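Local coordinates for protein ecdysteroid-phosphate phosphatase (Bombyx mori, PDB 3C7T) that removes phosphate from ecdysteroid 22-phosphates to release the active hormones and also acts as a protein tyrosine phosphatase, represented here by its C-terminal phosphoglycerate-mutase-like domain, at residues Leu10-Arg15 and Arg92-Thr96; Pro116-Lys122 and Phe165-Gly169; Ala193-Asp197 and Arg220-Val225. One frame throughout, in Å; residues are numbered along the deposited sequence.

Contact 1 (Leu10-Arg15 and Arg92-Thr96); sequences LRHGER and RCVET. With WO4 (tungstate(VI)ion), chain E.
H12 and R92 meet with imidazole and guanidinium almost perpendicular. The CD methylene of R92 sits over the middle of one ring face, CD lying 3.6 Å from the H12 ring centroid, while CG of R11 covers the opposite face nearer its rim. H12 carries CG between its backbone N and carbonyl carbon (chi1 58°), which turns the ring in against helix 91-104. Flat stacking comes next: the guanidinium groups of R15 and R92 lie on one another with planes 18° apart and centres 3.8 Å apart, each presenting an edge to the tungstate.

Hydrogen bonds and one bond to tungsten follow. H12 ND1 donates to G13 O at 2.8 Å in the ring plane, setting the ring's rotation and aiming NE2 at the tungsten, 2.5 Å from NE2. Among the oxygens, O4 is gripped by both NE and NH2 of R92, O3 by R15 NH1 and R11 NH2, and O1 by R11 NE. G13 N donates to T96 OG1 at 3.1 Å, and this hydroxyl donates in turn to R92 O, tying loop to helix. The apolar share is small: L10 CD2 rests 3.9 Å from T96 CG2.

With an alanine in place of H12, the tungsten would probably lose its protein ligand, and R92 CD would face a gap. R11-H12-G13, at the end of strand 5-11, is the RHG signature of the histidine phosphatase superfamily; H12 is the residue that becomes phosphorylated, and tungsten, with NE2 added to its four oxygens, is consistent with a mimic of phosphoryl transfer to or from this histidine.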
loop_
_atom_site.group_PDB
_atom_site.type_symbol
_atom_site.label_atom_id
_atom_site.label_comp_id
_atom_site.label_asym_id
_atom_site.label_seq_id
_atom_site.Cartn_x
_atom_site.Cartn_y
_atom_site.Cartn_z
ATOM N N LEU A 10 7.266 -16.007 -6.391
ATOM C CA LEU A 10 6.559 -14.887 -5.765
ATOM C C LEU A 10 5.052 -15.135 -5.761
ATOM O O LEU A 10 4.468 -15.387 -6.818
ATOM C CB LEU A 10 6.894 -13.614 -6.547
ATOM C CG LEU A 10 6.304 -12.259 -6.142
ATOM C CD1 LEU A 10 6.862 -11.803 -4.780
ATOM C CD2 LEU A 10 6.622 -11.229 -7.168
ATOM N N ARG A 11 4.408 -15.060 -4.591
ATOM C CA ARG A 11 2.929 -15.078 -4.561
ATOM C C ARG A 11 2.373 -13.732 -5.084
ATOM O O ARG A 11 3.000 -12.669 -4.919
ATOM C CB ARG A 11 2.396 -15.349 -3.133
ATOM C CG ARG A 11 0.902 -15.629 -3.095
ATOM C CD ARG A 11 0.376 -15.734 -1.665
ATOM N NE ARG A 11 -1.069 -15.827 -1.665
ATOM C CZ ARG A 11 -1.844 -15.415 -0.654
ATOM N NH1 ARG A 11 -1.324 -14.864 0.446
ATOM N NH2 ARG A 11 -3.154 -15.507 -0.752
ATOM N N HIS A 12 1.197 -13.775 -5.703
ATOM C CA HIS A 12 0.548 -12.566 -6.188
ATOM C C HIS A 12 0.276 -11.610 -5.006
ATOM O O HIS A 12 0.306 -12.018 -3.831
ATOM C CB HIS A 12 -0.771 -12.947 -6.846
ATOM C CG HIS A 12 -1.691 -13.678 -5.921
ATOM N ND1 HIS A 12 -2.365 -13.054 -4.883
ATOM C CD2 HIS A 12 -2.020 -14.990 -5.857
ATOM C CE1 HIS A 12 -3.081 -13.957 -4.232
ATOM N NE2 HIS A 12 -2.871 -15.141 -4.792
ATOM N N GLY A 13 -0.007 -10.342 -5.319
ATOM C CA GLY A 13 -0.299 -9.349 -4.299
ATOM C C GLY A 13 -1.753 -9.433 -3.859
ATOM O O GLY A 13 -2.484 -10.357 -4.238
ATOM N N GLU A 14 -2.167 -8.452 -3.056
ATOM C CA GLU A 14 -3.520 -8.386 -2.472
ATOM C C GLU A 14 -4.623 -8.454 -3.527
ATOM O O GLU A 14 -4.584 -7.720 -4.514
ATOM C CB GLU A 14 -3.667 -7.077 -1.676
ATOM C CG GLU A 14 -5.038 -6.885 -1.025
ATOM C CD GLU A 14 -5.143 -5.600 -0.222
ATOM O OE1 GLU A 14 -5.280 -4.499 -0.817
ATOM O OE2 GLU A 14 -5.122 -5.703 1.026
ATOM N N ARG A 15 -5.606 -9.335 -3.302
ATOM C CA ARG A 15 -6.695 -9.558 -4.270
ATOM C C ARG A 15 -7.915 -8.679 -4.001
ATOM O O ARG A 15 -8.349 -8.549 -2.838
ATOM C CB ARG A 15 -7.155 -11.029 -4.171
ATOM C CG ARG A 15 -6.168 -12.010 -4.783
ATOM C CD ARG A 15 -6.498 -13.417 -4.377
ATOM N NE ARG A 15 -7.799 -13.904 -4.867
ATOM C CZ ARG A 15 -8.126 -15.200 -4.950
ATOM N NH1 ARG A 15 -7.262 -16.133 -4.572
ATOM N NH2 ARG A 15 -9.323 -15.578 -5.422
ATOM N N ARG A 92 -4.464 -11.864 -11.405
ATOM C CA ARG A 92 -3.695 -11.363 -10.240
ATOM C C ARG A 92 -2.189 -11.637 -10.357
ATOM O O ARG A 92 -1.354 -10.845 -9.892
ATOM C CB ARG A 92 -4.266 -11.946 -8.941
ATOM C CG ARG A 92 -4.236 -13.472 -8.890
ATOM C CD ARG A 92 -4.970 -13.966 -7.654
ATOM N NE ARG A 92 -5.155 -15.413 -7.521
ATOM C CZ ARG A 92 -6.144 -16.127 -8.082
ATOM N NH1 ARG A 92 -7.029 -15.565 -8.921
ATOM N NH2 ARG A 92 -6.221 -17.433 -7.836
ATOM N N CYS A 93 -1.847 -12.753 -10.983
ATOM C CA CYS A 93 -0.440 -13.141 -11.140
ATOM C C CYS A 93 0.239 -12.332 -12.247
ATOM O O CYS A 93 1.377 -11.853 -12.090
ATOM C CB CYS A 93 -0.309 -14.648 -11.383
ATOM S SG CYS A 93 -1.147 -15.645 -10.122
ATOM N N VAL A 94 -0.445 -12.184 -13.378
ATOM C CA VAL A 94 0.092 -11.341 -14.458
ATOM C C VAL A 94 0.242 -9.875 -13.998
ATOM O O VAL A 94 1.249 -9.213 -14.289
ATOM C CB VAL A 94 -0.756 -11.429 -15.742
ATOM C CG1 VAL A 94 -0.060 -10.647 -16.863
ATOM C CG2 VAL A 94 -0.922 -12.909 -16.164
ATOM N N GLU A 95 -0.727 -9.371 -13.245
ATOM C CA GLU A 95 -0.577 -8.018 -12.718
ATOM C C GLU A 95 0.539 -7.922 -11.698
ATOM O O GLU A 95 1.236 -6.918 -11.673
ATOM C CB GLU A 95 -1.886 -7.498 -12.134
ATOM C CG GLU A 95 -2.993 -7.305 -13.179
ATOM C CD GLU A 95 -4.254 -6.673 -12.565
ATOM O OE1 GLU A 95 -4.668 -7.097 -11.462
ATOM O OE2 GLU A 95 -4.843 -5.763 -13.187
ATOM N N THR A 96 0.743 -8.964 -10.892
ATOM C CA THR A 96 1.862 -8.945 -9.954
ATOM C C THR A 96 3.175 -8.878 -10.745
ATOM O O THR A 96 4.112 -8.152 -10.379
ATOM C CB THR A 96 1.819 -10.134 -9.019
ATOM O OG1 THR A 96 0.564 -10.102 -8.324
ATOM C CG2 THR A 96 3.009 -10.084 -7.977
HETATM W W WO4 E . -3.743 -17.368 -4.120
HETATM O O1 WO4 E . -1.939 -17.669 -3.493
HETATM O O2 WO4 E . -4.534 -19.099 -3.547
HETATM O O3 WO4 E . -4.937 -16.077 -3.199
HETATM O O4 WO4 E . -4.034 -17.408 -6.062
#

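Contact 2 (Pro116-Lys122 and Phe165-Gly169); sequences PGLFEFK and FFKRG
R168 reaches from helix 162-179 into the loop 116-122 and offers the NH1-NH2 end of its guanidinium to main-chain carbonyls. Its chain, bent at chi2 and chi3, brings that end up to F119 O, which both nitrogens grip; the shorter bond is NH1 to F119 O at 2.9 Å. NH2 also donates to E120 O, again at 2.9 Å, arriving from above that carbonyl's plane. All three bonds lie close to the guanidinium plane, and NH2 has a further partner, a salt bridge to E160.

Other polar atoms are provided for as well. F119 N bonds back to P116 O. K122 NZ donates to the carbonyls of S158 and D156, and K122 N to the E160 carboxylate. Separately, G169 CA makes a close CA-H...O approach to G117 O, at 3.5 Å.

Beside this network, F121 lays its CB over the centre of the F165 ring, CB standing 3.7 Å from the F165 centroid. F165 presents its ring edge to F119 O, with CE1 3.5 Å from that oxygen.

The E120 carboxylate forms a salt bridge with K128 and lies beside the tungstate. R168, pinning the carbonyls of F119 and E120, is therefore consistent with a buried second-shell residue that probably positions this pocket carboxylate.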
loop_
_atom_site.group_PDB
_atom_site.type_symbol
_atom_site.label_atom_id
_atom_site.label_comp_id
_atom_site.label_asym_id
_atom_site.label_seq_id
_atom_site.Cartn_x
_atom_site.Cartn_y
_atom_site.Cartn_z
ATOM N N PRO A 116 0.457 -21.511 -18.252
ATOM C CA PRO A 116 -0.593 -22.257 -17.539
ATOM C C PRO A 116 -0.055 -23.374 -16.628
ATOM O O PRO A 116 -0.742 -23.804 -15.688
ATOM C CB PRO A 116 -1.460 -22.816 -18.681
ATOM C CG PRO A 116 -1.183 -21.866 -19.832
ATOM C CD PRO A 116 0.263 -21.544 -19.716
ATOM N N GLY A 117 1.179 -23.808 -16.861
ATOM C CA GLY A 117 1.805 -24.788 -15.973
ATOM C C GLY A 117 1.822 -24.294 -14.537
ATOM O O GLY A 117 1.768 -25.090 -13.608
ATOM N N LEU A 118 1.866 -22.972 -14.368
ATOM C CA LEU A 118 1.937 -22.344 -13.050
ATOM C C LEU A 118 0.584 -22.137 -12.367
ATOM O O LEU A 118 0.543 -21.711 -11.206
ATOM C CB LEU A 118 2.699 -21.002 -13.161
ATOM C CG LEU A 118 4.162 -21.080 -13.643
ATOM C CD1 LEU A 118 4.730 -19.681 -13.730
ATOM C CD2 LEU A 118 5.021 -21.972 -12.733
ATOM N N PHE A 119 -0.520 -22.439 -13.056
ATOM C CA PHE A 119 -1.840 -22.215 -12.445
ATOM C C PHE A 119 -2.060 -23.088 -11.194
ATOM O O PHE A 119 -1.529 -24.200 -11.088
ATOM C CB PHE A 119 -2.986 -22.355 -13.469
ATOM C CG PHE A 119 -4.326 -21.888 -12.947
ATOM C CD1 PHE A 119 -4.543 -20.552 -12.649
ATOM C CD2 PHE A 119 -5.372 -22.804 -12.761
ATOM C CE1 PHE A 119 -5.779 -20.120 -12.153
ATOM C CE2 PHE A 119 -6.621 -22.385 -12.275
ATOM C CZ PHE A 119 -6.823 -21.040 -11.971
ATOM N N GLU A 120 -2.841 -22.554 -10.243
ATOM C CA GLU A 120 -3.141 -23.213 -8.985
ATOM C C GLU A 120 -3.834 -24.564 -9.216
ATOM O O GLU A 120 -4.265 -24.872 -10.326
ATOM C CB GLU A 120 -4.044 -22.309 -8.137
ATOM C CG GLU A 120 -5.473 -22.194 -8.666
ATOM C CD GLU A 120 -6.340 -21.250 -7.844
ATOM O OE1 GLU A 120 -5.794 -20.593 -6.916
ATOM O OE2 GLU A 120 -7.576 -21.186 -8.119
ATOM N N PHE A 121 -3.919 -25.356 -8.155
ATOM C CA PHE A 121 -4.574 -26.657 -8.183
ATOM C C PHE A 121 -6.057 -26.502 -8.501
ATOM O O PHE A 121 -6.768 -25.732 -7.842
ATOM C CB PHE A 121 -4.337 -27.331 -6.818
ATOM C CG PHE A 121 -5.002 -28.670 -6.639
ATOM C CD1 PHE A 121 -5.190 -29.552 -7.707
ATOM C CD2 PHE A 121 -5.386 -29.071 -5.357
ATOM C CE1 PHE A 121 -5.794 -30.782 -7.502
ATOM C CE2 PHE A 121 -5.981 -30.293 -5.151
ATOM C CZ PHE A 121 -6.179 -31.153 -6.228
ATOM N N LYS A 122 -6.507 -27.236 -9.518
ATOM C CA LYS A 122 -7.922 -27.355 -9.853
ATOM C C LYS A 122 -8.562 -28.532 -9.103
ATOM O O LYS A 122 -8.622 -29.657 -9.626
ATOM C CB LYS A 122 -8.092 -27.529 -11.367
ATOM C CG LYS A 122 -7.548 -26.361 -12.185
ATOM C CD LYS A 122 -7.722 -26.600 -13.672
ATOM C CE LYS A 122 -6.743 -27.654 -14.196
ATOM N NZ LYS A 122 -7.237 -28.214 -15.491
ATOM N N PHE A 165 -1.602 -32.122 -10.853
ATOM C CA PHE A 165 -1.300 -30.726 -10.554
ATOM C C PHE A 165 0.191 -30.528 -10.337
ATOM O O PHE A 165 0.803 -29.664 -10.981
ATOM C CB PHE A 165 -2.115 -30.211 -9.355
ATOM C CG PHE A 165 -1.498 -29.023 -8.674
ATOM C CD1 PHE A 165 -1.491 -27.772 -9.295
ATOM C CD2 PHE A 165 -0.916 -29.148 -7.418
ATOM C CE1 PHE A 165 -0.905 -26.670 -8.671
ATOM C CE2 PHE A 165 -0.319 -28.020 -6.787
ATOM C CZ PHE A 165 -0.316 -26.808 -7.427
ATOM N N PHE A 166 0.786 -31.328 -9.456
ATOM C CA PHE A 166 2.204 -31.169 -9.198
ATOM C C PHE A 166 3.095 -31.476 -10.410
ATOM O O PHE A 166 4.148 -30.869 -10.597
ATOM C CB PHE A 166 2.629 -31.947 -7.956
ATOM C CG PHE A 166 2.255 -31.267 -6.669
ATOM C CD1 PHE A 166 2.870 -30.085 -6.290
ATOM C CD2 PHE A 166 1.297 -31.819 -5.833
ATOM C CE1 PHE A 166 2.523 -29.441 -5.086
ATOM C CE2 PHE A 166 0.941 -31.194 -4.626
ATOM C CZ PHE A 166 1.557 -30.003 -4.257
ATOM N N LYS A 167 2.648 -32.409 -11.240
ATOM C CA LYS A 167 3.375 -32.758 -12.451
ATOM C C LYS A 167 3.426 -31.576 -13.432
ATOM O O LYS A 167 4.485 -31.284 -13.987
ATOM C CB LYS A 167 2.733 -34.001 -13.092
ATOM C CG LYS A 167 3.400 -34.522 -14.385
ATOM C CD LYS A 167 4.866 -34.836 -14.183
ATOM C CE LYS A 167 5.434 -35.563 -15.395
ATOM N NZ LYS A 167 6.893 -35.758 -15.279
ATOM N N ARG A 168 2.272 -30.936 -13.639
ATOM C CA ARG A 168 2.111 -29.693 -14.393
ATOM C C ARG A 168 3.170 -28.679 -13.981
ATOM O O ARG A 168 3.940 -28.183 -14.802
ATOM C CB ARG A 168 0.767 -29.039 -14.026
ATOM C CG ARG A 168 -0.440 -29.460 -14.791
ATOM C CD ARG A 168 -1.356 -28.281 -15.033
ATOM N NE ARG A 168 -2.267 -27.990 -13.928
ATOM C CZ ARG A 168 -2.221 -26.895 -13.163
ATOM N NH1 ARG A 168 -1.284 -25.971 -13.348
ATOM N NH2 ARG A 168 -3.121 -26.723 -12.209
ATOM N N GLY A 169 3.169 -28.344 -12.690
ATOM C CA GLY A 169 4.050 -27.296 -12.166
ATOM C C GLY A 169 5.521 -27.613 -12.362
ATOM O O GLY A 169 6.317 -26.744 -12.750
#

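Contact 3 (Ala193-Asp197 and Arg220-Val225); sequences AITLD and RNLLKV. With WO4 (tungstate(VI)ion), chain E.
K224 runs along A193 and on to the tungstate. Its CB lies 3.8 Å from A193 CB, and CG is closer still, 3.7 Å from the same methyl. CD is still 4.0 Å from A193 CB, CE comes within 3.4 Å of tungstate O2, and NZ completes the line by donating to O2 at 2.7 Å. The chain is extended beyond CG, and that full length is what carries the charge from an exposed loop to the anion. From the other segment A193 N donates to tungstate O1 at 2.6 Å.

A193 follows H192, a probable active-site histidine, just after strand 187-191 of the central sheet, in the connection into the next helix, and its backbone N-H meets the anion, as is common in alpha/beta phosphate-binding sites. Next to K224, V225 packs its CG2 against A193 and, more loosely, against L196 CD2.

One helical turn on, D197 and R220 form a side-on salt bridge: R220 NE reaches D197 OD2 at 2.8 Å from above the carboxylate plane, and NH2 reaches OD1 at 2.9 Å on its syn lone pair. N221 OD1 lies over one face of that guanidinium, and R220 NH2 also bonds to I260 O of the second subunit.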
loop_
_atom_site.group_PDB
_atom_site.type_symbol
_atom_site.label_atom_id
_atom_site.label_comp_id
_atom_site.label_asym_id
_atom_site.label_seq_id
_atom_site.Cartn_x
_atom_site.Cartn_y
_atom_site.Cartn_z
ATOM N N ALA A 193 0.225 -19.169 -3.650
ATOM C CA ALA A 193 0.927 -19.465 -2.385
ATOM C C ALA A 193 1.773 -20.739 -2.521
ATOM O O ALA A 193 2.921 -20.794 -2.050
ATOM C CB ALA A 193 -0.060 -19.585 -1.230
ATOM N N ILE A 194 1.216 -21.721 -3.237
ATOM C CA ILE A 194 1.833 -23.039 -3.438
ATOM C C ILE A 194 3.080 -22.996 -4.360
ATOM O O ILE A 194 3.942 -23.902 -4.326
ATOM C CB ILE A 194 0.745 -24.028 -3.966
ATOM C CG1 ILE A 194 1.201 -25.495 -3.922
ATOM C CG2 ILE A 194 0.262 -23.629 -5.371
ATOM C CD1 ILE A 194 1.639 -25.968 -2.564
ATOM N N THR A 195 3.189 -21.938 -5.166
ATOM C CA THR A 195 4.266 -21.783 -6.149
ATOM C C THR A 195 5.657 -21.840 -5.518
ATOM O O THR A 195 6.609 -22.402 -6.111
ATOM C CB THR A 195 4.093 -20.481 -6.955
ATOM O OG1 THR A 195 2.841 -20.539 -7.634
ATOM C CG2 THR A 195 5.242 -20.284 -8.001
ATOM N N LEU A 196 5.772 -21.271 -4.311
ATOM C CA LEU A 196 7.042 -21.259 -3.595
ATOM C C LEU A 196 7.505 -22.680 -3.272
ATOM O O LEU A 196 8.643 -23.044 -3.596
ATOM C CB LEU A 196 6.971 -20.388 -2.332
ATOM C CG LEU A 196 7.103 -18.868 -2.557
ATOM C CD1 LEU A 196 5.943 -18.261 -3.366
ATOM C CD2 LEU A 196 7.217 -18.157 -1.198
ATOM N N ASP A 197 6.626 -23.486 -2.670
ATOM C CA ASP A 197 6.918 -24.918 -2.443
ATOM C C ASP A 197 7.093 -25.727 -3.743
ATOM O O ASP A 197 7.913 -26.654 -3.798
ATOM C CB ASP A 197 5.851 -25.573 -1.564
ATOM C CG ASP A 197 6.125 -25.393 -0.075
ATOM O OD1 ASP A 197 7.150 -24.774 0.290
ATOM O OD2 ASP A 197 5.313 -25.899 0.739
ATOM N N ARG A 220 1.023 -29.011 3.485
ATOM C CA ARG A 220 2.235 -29.091 4.296
ATOM C C ARG A 220 2.156 -28.074 5.443
ATOM O O ARG A 220 2.489 -28.390 6.575
ATOM C CB ARG A 220 3.488 -28.859 3.432
ATOM C CG ARG A 220 4.804 -28.938 4.197
ATOM C CD ARG A 220 5.991 -28.827 3.249
ATOM N NE ARG A 220 6.284 -27.441 2.869
ATOM C CZ ARG A 220 7.025 -26.602 3.595
ATOM N NH1 ARG A 220 7.541 -26.992 4.758
ATOM N NH2 ARG A 220 7.252 -25.365 3.159
ATOM N N ASN A 221 1.679 -26.867 5.149
ATOM C CA ASN A 221 1.537 -25.823 6.182
ATOM C C ASN A 221 0.093 -25.388 6.364
ATOM O O ASN A 221 -0.706 -25.484 5.427
ATOM C CB ASN A 221 2.386 -24.612 5.840
ATOM C CG ASN A 221 3.847 -24.976 5.650
ATOM O OD1 ASN A 221 4.385 -24.853 4.550
ATOM N ND2 ASN A 221 4.479 -25.470 6.708
ATOM N N LEU A 222 -0.239 -24.880 7.545
ATOM C CA LEU A 222 -1.633 -24.570 7.843
ATOM C C LEU A 222 -2.100 -23.277 7.190
ATOM O O LEU A 222 -3.273 -23.141 6.829
ATOM C CB LEU A 222 -1.838 -24.495 9.354
ATOM C CG LEU A 222 -3.265 -24.282 9.869
ATOM C CD1 LEU A 222 -4.257 -25.349 9.388
ATOM C CD2 LEU A 222 -3.205 -24.263 11.397
ATOM N N LEU A 223 -1.175 -22.324 7.059
ATOM C CA LEU A 223 -1.466 -21.002 6.517
ATOM C C LEU A 223 -0.762 -20.777 5.193
ATOM O O LEU A 223 0.315 -21.325 4.965
ATOM C CB LEU A 223 -1.000 -19.941 7.507
ATOM C CG LEU A 223 -1.584 -20.008 8.906
ATOM C CD1 LEU A 223 -1.066 -18.819 9.677
ATOM C CD2 LEU A 223 -3.120 -19.988 8.860
ATOM N N LYS A 224 -1.379 -19.992 4.313
ATOM C CA LYS A 224 -0.741 -19.587 3.063
ATOM C C LYS A 224 0.340 -18.578 3.362
ATOM O O LYS A 224 0.186 -17.752 4.279
ATOM C CB LYS A 224 -1.744 -18.936 2.110
ATOM C CG LYS A 224 -2.674 -19.893 1.441
ATOM C CD LYS A 224 -3.645 -19.204 0.466
ATOM C CE LYS A 224 -4.391 -20.264 -0.345
ATOM N NZ LYS A 224 -5.538 -19.862 -1.191
ATOM N N VAL A 225 1.417 -18.633 2.581
ATOM C CA VAL A 225 2.441 -17.587 2.641
ATOM C C VAL A 225 1.767 -16.225 2.357
ATOM O O VAL A 225 0.752 -16.173 1.650
ATOM C CB VAL A 225 3.605 -17.866 1.668
ATOM C CG1 VAL A 225 4.266 -19.228 2.006
ATOM C CG2 VAL A 225 3.151 -17.826 0.222
HETATM W W WO4 E . -3.743 -17.368 -4.120
HETATM O O1 WO4 E . -1.939 -17.669 -3.493
HETATM O O2 WO4 E . -4.534 -19.099 -3.547
HETATM O O3 WO4 E . -4.937 -16.077 -3.199
HETATM O O4 WO4 E . -4.034 -17.408 -6.062
#

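The three contacts come in series along the chain, contact 1 closing before contact 2 opens and contact 2 before contact 3. Their centres stand about 14 to 16 Å apart, yet all draw on one framework: strands 5-11, 84-87, 112-114 and 187-191 run parallel in the central mixed sheet, and each is followed by a helix or loop that supplies one of the segments. Contacts 1 and 3 both hold the tungstate and are joined by a weak bond from R11 NH1 to V225 O. Contact 2 adds E120 through a long, weak ion pair with R92, and F165 touches I194 of contact 3. One anion pocket is thus assembled from five of the segments, with 165-169 behind E120.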